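Local structure of putative secreted protein (Streptomyces sp. SirexAA-E, 4PEY) at residues P133-P147 / Y157-S171. The protein hydrolyses laminarin and laminarioligosaccharides as a secreted family 55 exo-beta-1,3-glucanase, releasing glucose and laminaribiose. The protein carries 1 engineered substitution. Sequence-based numbering, arbitrary orientation. Where two conformers were deposited one is given.
Sequences PFRRMHVKGGLNLAP and YIADSKIDGEVGPYS
Phe-134, Val-139 and Leu-143 pair in parallel register with Ile-158, Ile-163 and Val-167, strands 142-144 and 166-168 lying 4.8 Å apart with axes 5° from parallel. Such stacking, with strands 116-118 and 180-182 extending it on either side, identifies successive coils of a right-handed parallel beta-helix, as in other GH55 enzymes. Inward side chains form an apolar ladder: Phe-134 lies alongside Ile-158 and Val-139 alongside Ile-163, while Leu-143 CD2 meets Ile-158 CD1 tip to tip at 3.8 Å. Where the chain turns, Ser-161 OG, set beside its own backbone N (chi1 -66°), accepts from Met-137 N at 3.1 Å and donates to Ala-159 O. Tyr-157 CE2 sits 3.5 Å above the centre of the Arg-135 guanidinium, whose NE pairs with Asp-370. His-138, its ND1 bonded to Asp-85, reaches from its strand to Asp-164 at the corner, NE2 donating to OD1 at 2.8 Å. In one of its two conformers, Lys-162 NZ forms a salt bridge with the same OD1 at 2.9 Å. Replacing Asp-164 by alanine would probably cost His-138 NE2 its acceptor and, secondarily, Lys-162 its countercharge. The His-138 bond lies in its own ring plane and on the carboxylate's syn side, though 27° out of the carboxylate plane.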
# COMPACT_ATOMS: atom_id res chain seq x y z
N PRO A 133 -4.43 4.04 -2.45
CA PRO A 133 -3.43 4.98 -2.97
C PRO A 133 -3.99 6.12 -3.82
O PRO A 133 -4.99 5.98 -4.53
CB PRO A 133 -2.52 4.08 -3.82
CG PRO A 133 -3.42 2.95 -4.25
CD PRO A 133 -4.28 2.69 -3.04
N PHE A 134 -3.29 7.24 -3.74
CA PHE A 134 -3.62 8.49 -4.42
C PHE A 134 -2.32 8.90 -5.12
O PHE A 134 -1.41 9.43 -4.48
CB PHE A 134 -4.10 9.50 -3.37
CG PHE A 134 -4.81 10.73 -3.90
CD1 PHE A 134 -6.18 10.72 -4.10
CD2 PHE A 134 -4.11 11.92 -4.09
CE1 PHE A 134 -6.85 11.86 -4.54
CE2 PHE A 134 -4.78 13.07 -4.52
CZ PHE A 134 -6.15 13.03 -4.75
N ARG A 135 -2.22 8.60 -6.42
CA ARG A 135 -0.98 8.78 -7.18
C ARG A 135 -1.13 9.67 -8.40
O ARG A 135 -2.14 9.60 -9.09
CB ARG A 135 -0.44 7.44 -7.69
CG ARG A 135 0.04 6.46 -6.63
CD ARG A 135 0.49 5.16 -7.31
NE ARG A 135 0.90 4.13 -6.35
CZ ARG A 135 2.12 4.00 -5.84
NH1 ARG A 135 3.09 4.84 -6.19
NH2 ARG A 135 2.37 3.03 -4.97
N ARG A 136 -0.11 10.48 -8.69
CA ARG A 136 -0.07 11.25 -9.94
C ARG A 136 -1.36 12.06 -10.11
O ARG A 136 -1.94 12.11 -11.20
CB ARG A 136 0.15 10.31 -11.14
CG ARG A 136 0.76 10.97 -12.38
CD ARG A 136 0.84 9.97 -13.55
NE ARG A 136 1.41 10.55 -14.76
CZ ARG A 136 2.72 10.61 -15.02
NH1 ARG A 136 3.15 11.16 -16.15
NH2 ARG A 136 3.58 10.13 -14.14
N MET A 137 -1.79 12.70 -9.03
CA MET A 137 -3.00 13.51 -9.04
C MET A 137 -2.65 14.99 -9.01
O MET A 137 -1.67 15.39 -8.37
CB MET A 137 -3.89 13.18 -7.83
CG MET A 137 -4.36 11.73 -7.79
SD MET A 137 -5.57 11.31 -9.06
CE MET A 137 -7.02 12.21 -8.50
N HIS A 138 -3.46 15.81 -9.67
CA HIS A 138 -3.35 17.26 -9.53
C HIS A 138 -4.65 17.80 -8.96
O HIS A 138 -5.66 17.85 -9.66
CB HIS A 138 -3.06 17.95 -10.87
CG HIS A 138 -2.84 19.43 -10.72
ND1 HIS A 138 -2.99 20.31 -11.77
CD2 HIS A 138 -2.51 20.18 -9.64
CE1 HIS A 138 -2.74 21.54 -11.35
NE2 HIS A 138 -2.46 21.49 -10.06
N VAL A 139 -4.63 18.21 -7.69
CA VAL A 139 -5.83 18.78 -7.09
C VAL A 139 -5.73 20.30 -7.12
O VAL A 139 -4.85 20.89 -6.49
CB VAL A 139 -6.04 18.30 -5.63
CG1 VAL A 139 -7.36 18.86 -5.09
CG2 VAL A 139 -6.05 16.78 -5.57
N LYS A 140 -6.62 20.92 -7.90
CA LYS A 140 -6.62 22.37 -8.04
C LYS A 140 -7.51 22.95 -6.95
O LYS A 140 -8.59 23.48 -7.22
CB LYS A 140 -7.07 22.78 -9.44
CG LYS A 140 -6.24 22.11 -10.53
CD LYS A 140 -6.46 22.69 -11.92
CE LYS A 140 -7.81 22.31 -12.48
NZ LYS A 140 -7.91 22.58 -13.95
N GLY A 141 -7.04 22.83 -5.71
CA GLY A 141 -7.82 23.17 -4.53
C GLY A 141 -7.19 22.45 -3.36
O GLY A 141 -6.03 22.02 -3.43
N GLY A 142 -7.96 22.30 -2.28
CA GLY A 142 -7.51 21.58 -1.11
C GLY A 142 -7.87 20.12 -1.15
O GLY A 142 -8.66 19.68 -2.00
N LEU A 143 -7.31 19.36 -0.21
CA LEU A 143 -7.57 17.93 -0.10
C LEU A 143 -7.86 17.60 1.36
O LEU A 143 -6.98 17.74 2.21
CB LEU A 143 -6.39 17.12 -0.64
CG LEU A 143 -6.52 15.60 -0.66
CD1 LEU A 143 -7.63 15.14 -1.61
CD2 LEU A 143 -5.19 14.95 -1.02
N ASN A 144 -9.09 17.20 1.63
CA ASN A 144 -9.53 16.81 2.97
C ASN A 144 -9.44 15.30 3.11
O ASN A 144 -10.09 14.58 2.35
CB ASN A 144 -10.97 17.30 3.22
CG ASN A 144 -11.45 17.07 4.65
OD1 ASN A 144 -10.84 16.35 5.43
ND2 ASN A 144 -12.58 17.68 4.98
N LEU A 145 -8.64 14.81 4.06
CA LEU A 145 -8.45 13.38 4.22
C LEU A 145 -9.36 12.76 5.27
O LEU A 145 -9.29 11.55 5.53
CB LEU A 145 -6.99 13.08 4.58
CG LEU A 145 -5.94 13.68 3.64
CD1 LEU A 145 -4.54 13.31 4.12
CD2 LEU A 145 -6.18 13.19 2.21
N ALA A 146 -10.24 13.56 5.85
CA ALA A 146 -11.07 13.10 6.96
C ALA A 146 -12.52 12.92 6.54
O ALA A 146 -13.02 13.65 5.68
CB ALA A 146 -10.97 14.07 8.15
N PRO A 147 -13.22 11.95 7.15
CA PRO A 147 -14.64 11.79 6.83
C PRO A 147 -15.44 12.98 7.32
O PRO A 147 -14.99 13.69 8.23
CB PRO A 147 -15.03 10.51 7.58
CG PRO A 147 -14.05 10.44 8.72
CD PRO A 147 -12.76 10.98 8.15
N TYR A 157 -1.75 7.19 1.83
CA TYR A 157 -0.61 7.23 0.92
C TYR A 157 -0.85 8.18 -0.25
O TYR A 157 -1.80 7.99 -1.01
CB TYR A 157 -0.32 5.81 0.41
CG TYR A 157 0.83 5.71 -0.57
CD1 TYR A 157 2.13 5.45 -0.13
CD2 TYR A 157 0.62 5.89 -1.94
CE1 TYR A 157 3.20 5.37 -1.03
CE2 TYR A 157 1.67 5.81 -2.85
CZ TYR A 157 2.96 5.55 -2.39
OH TYR A 157 3.99 5.46 -3.29
N ILE A 158 -0.01 9.20 -0.36
CA ILE A 158 -0.01 10.09 -1.53
C ILE A 158 1.38 10.07 -2.17
O ILE A 158 2.38 10.21 -1.46
CB ILE A 158 -0.38 11.55 -1.16
CG1 ILE A 158 -1.84 11.65 -0.70
CG2 ILE A 158 -0.12 12.50 -2.35
CD1 ILE A 158 -2.16 12.94 0.07
N ALA A 159 1.44 9.88 -3.48
CA ALA A 159 2.72 9.94 -4.19
C ALA A 159 2.59 10.69 -5.50
O ALA A 159 1.55 10.63 -6.16
CB ALA A 159 3.28 8.55 -4.45
N ASP A 160 3.66 11.38 -5.87
CA ASP A 160 3.79 12.01 -7.18
C ASP A 160 2.60 12.91 -7.51
O ASP A 160 2.15 12.96 -8.65
CB ASP A 160 3.97 10.94 -8.28
CG ASP A 160 4.68 11.49 -9.51
OD1 ASP A 160 5.33 12.54 -9.36
OD2 ASP A 160 4.60 10.89 -10.61
N SER A 161 2.12 13.64 -6.50
CA SER A 161 0.93 14.46 -6.67
C SER A 161 1.18 15.92 -6.37
O SER A 161 2.13 16.28 -5.65
CB SER A 161 -0.20 13.94 -5.77
OG SER A 161 -0.62 12.65 -6.17
N LYS A 162 0.36 16.78 -6.96
CA LYS A 162 0.39 18.20 -6.66
C LYS A 162 -0.96 18.64 -6.12
O LYS A 162 -1.97 18.53 -6.82
CB LYS A 162 0.74 19.03 -7.89
CG LYS A 162 0.83 20.53 -7.60
CD LYS A 162 1.20 21.36 -8.82
CE LYS A 162 1.73 22.73 -8.42
NZ LYS A 162 0.78 23.46 -7.53
N ILE A 163 -0.98 19.12 -4.87
CA ILE A 163 -2.18 19.70 -4.30
C ILE A 163 -1.92 21.20 -4.19
O ILE A 163 -1.01 21.63 -3.47
CB ILE A 163 -2.54 19.08 -2.91
CG1 ILE A 163 -2.94 17.61 -3.06
CG2 ILE A 163 -3.69 19.84 -2.25
CD1 ILE A 163 -1.80 16.65 -3.06
N ASP A 164 -2.67 22.00 -4.96
CA ASP A 164 -2.42 23.45 -5.01
C ASP A 164 -2.64 24.11 -3.65
O ASP A 164 -1.91 25.03 -3.27
CB ASP A 164 -3.32 24.14 -6.03
CG ASP A 164 -3.04 23.74 -7.46
OD1 ASP A 164 -2.04 23.03 -7.74
OD2 ASP A 164 -3.82 24.17 -8.33
N GLY A 165 -3.67 23.65 -2.94
CA GLY A 165 -4.04 24.23 -1.66
C GLY A 165 -3.54 23.39 -0.50
O GLY A 165 -2.49 22.75 -0.58
N GLU A 166 -4.30 23.41 0.59
CA GLU A 166 -3.89 22.73 1.82
C GLU A 166 -4.39 21.29 1.88
O GLU A 166 -5.54 21.01 1.54
CB GLU A 166 -4.39 23.50 3.04
CG GLU A 166 -3.96 22.85 4.35
CD GLU A 166 -4.46 23.58 5.57
OE1 GLU A 166 -5.56 23.24 6.07
OE2 GLU A 166 -3.75 24.49 6.04
N VAL A 167 -3.51 20.38 2.31
CA VAL A 167 -3.94 19.04 2.70
C VAL A 167 -4.32 19.07 4.17
O VAL A 167 -3.50 19.46 5.01
CB VAL A 167 -2.83 17.99 2.47
CG1 VAL A 167 -3.32 16.60 2.88
CG2 VAL A 167 -2.39 18.00 1.02
N GLY A 168 -5.55 18.67 4.47
CA GLY A 168 -6.05 18.67 5.84
C GLY A 168 -6.33 17.26 6.34
O GLY A 168 -7.33 16.65 5.96
N PRO A 169 -5.43 16.71 7.18
CA PRO A 169 -5.69 15.35 7.67
C PRO A 169 -6.79 15.29 8.73
O PRO A 169 -7.49 14.27 8.81
CB PRO A 169 -4.35 14.92 8.27
CG PRO A 169 -3.32 15.84 7.60
CD PRO A 169 -4.05 17.14 7.44
N TYR A 170 -6.92 16.35 9.52
CA TYR A 170 -7.84 16.41 10.66
C TYR A 170 -7.69 15.18 11.57
O TYR A 170 -6.69 15.06 12.26
CB TYR A 170 -9.28 16.57 10.18
CG TYR A 170 -9.49 17.87 9.42
CD1 TYR A 170 -9.60 19.09 10.09
CD2 TYR A 170 -9.55 17.89 8.04
CE1 TYR A 170 -9.77 20.28 9.40
CE2 TYR A 170 -9.72 19.07 7.34
CZ TYR A 170 -9.83 20.26 8.02
OH TYR A 170 -10.00 21.44 7.32
N SER A 171 -8.66 14.27 11.55
CA SER A 171 -8.63 13.11 12.44
C SER A 171 -7.74 11.93 12.01
O SER A 171 -7.54 10.99 12.79
CB SER A 171 -10.05 12.59 12.64
OG SER A 171 -10.70 12.41 11.40
O HOH W 1 3.47 8.81 -11.83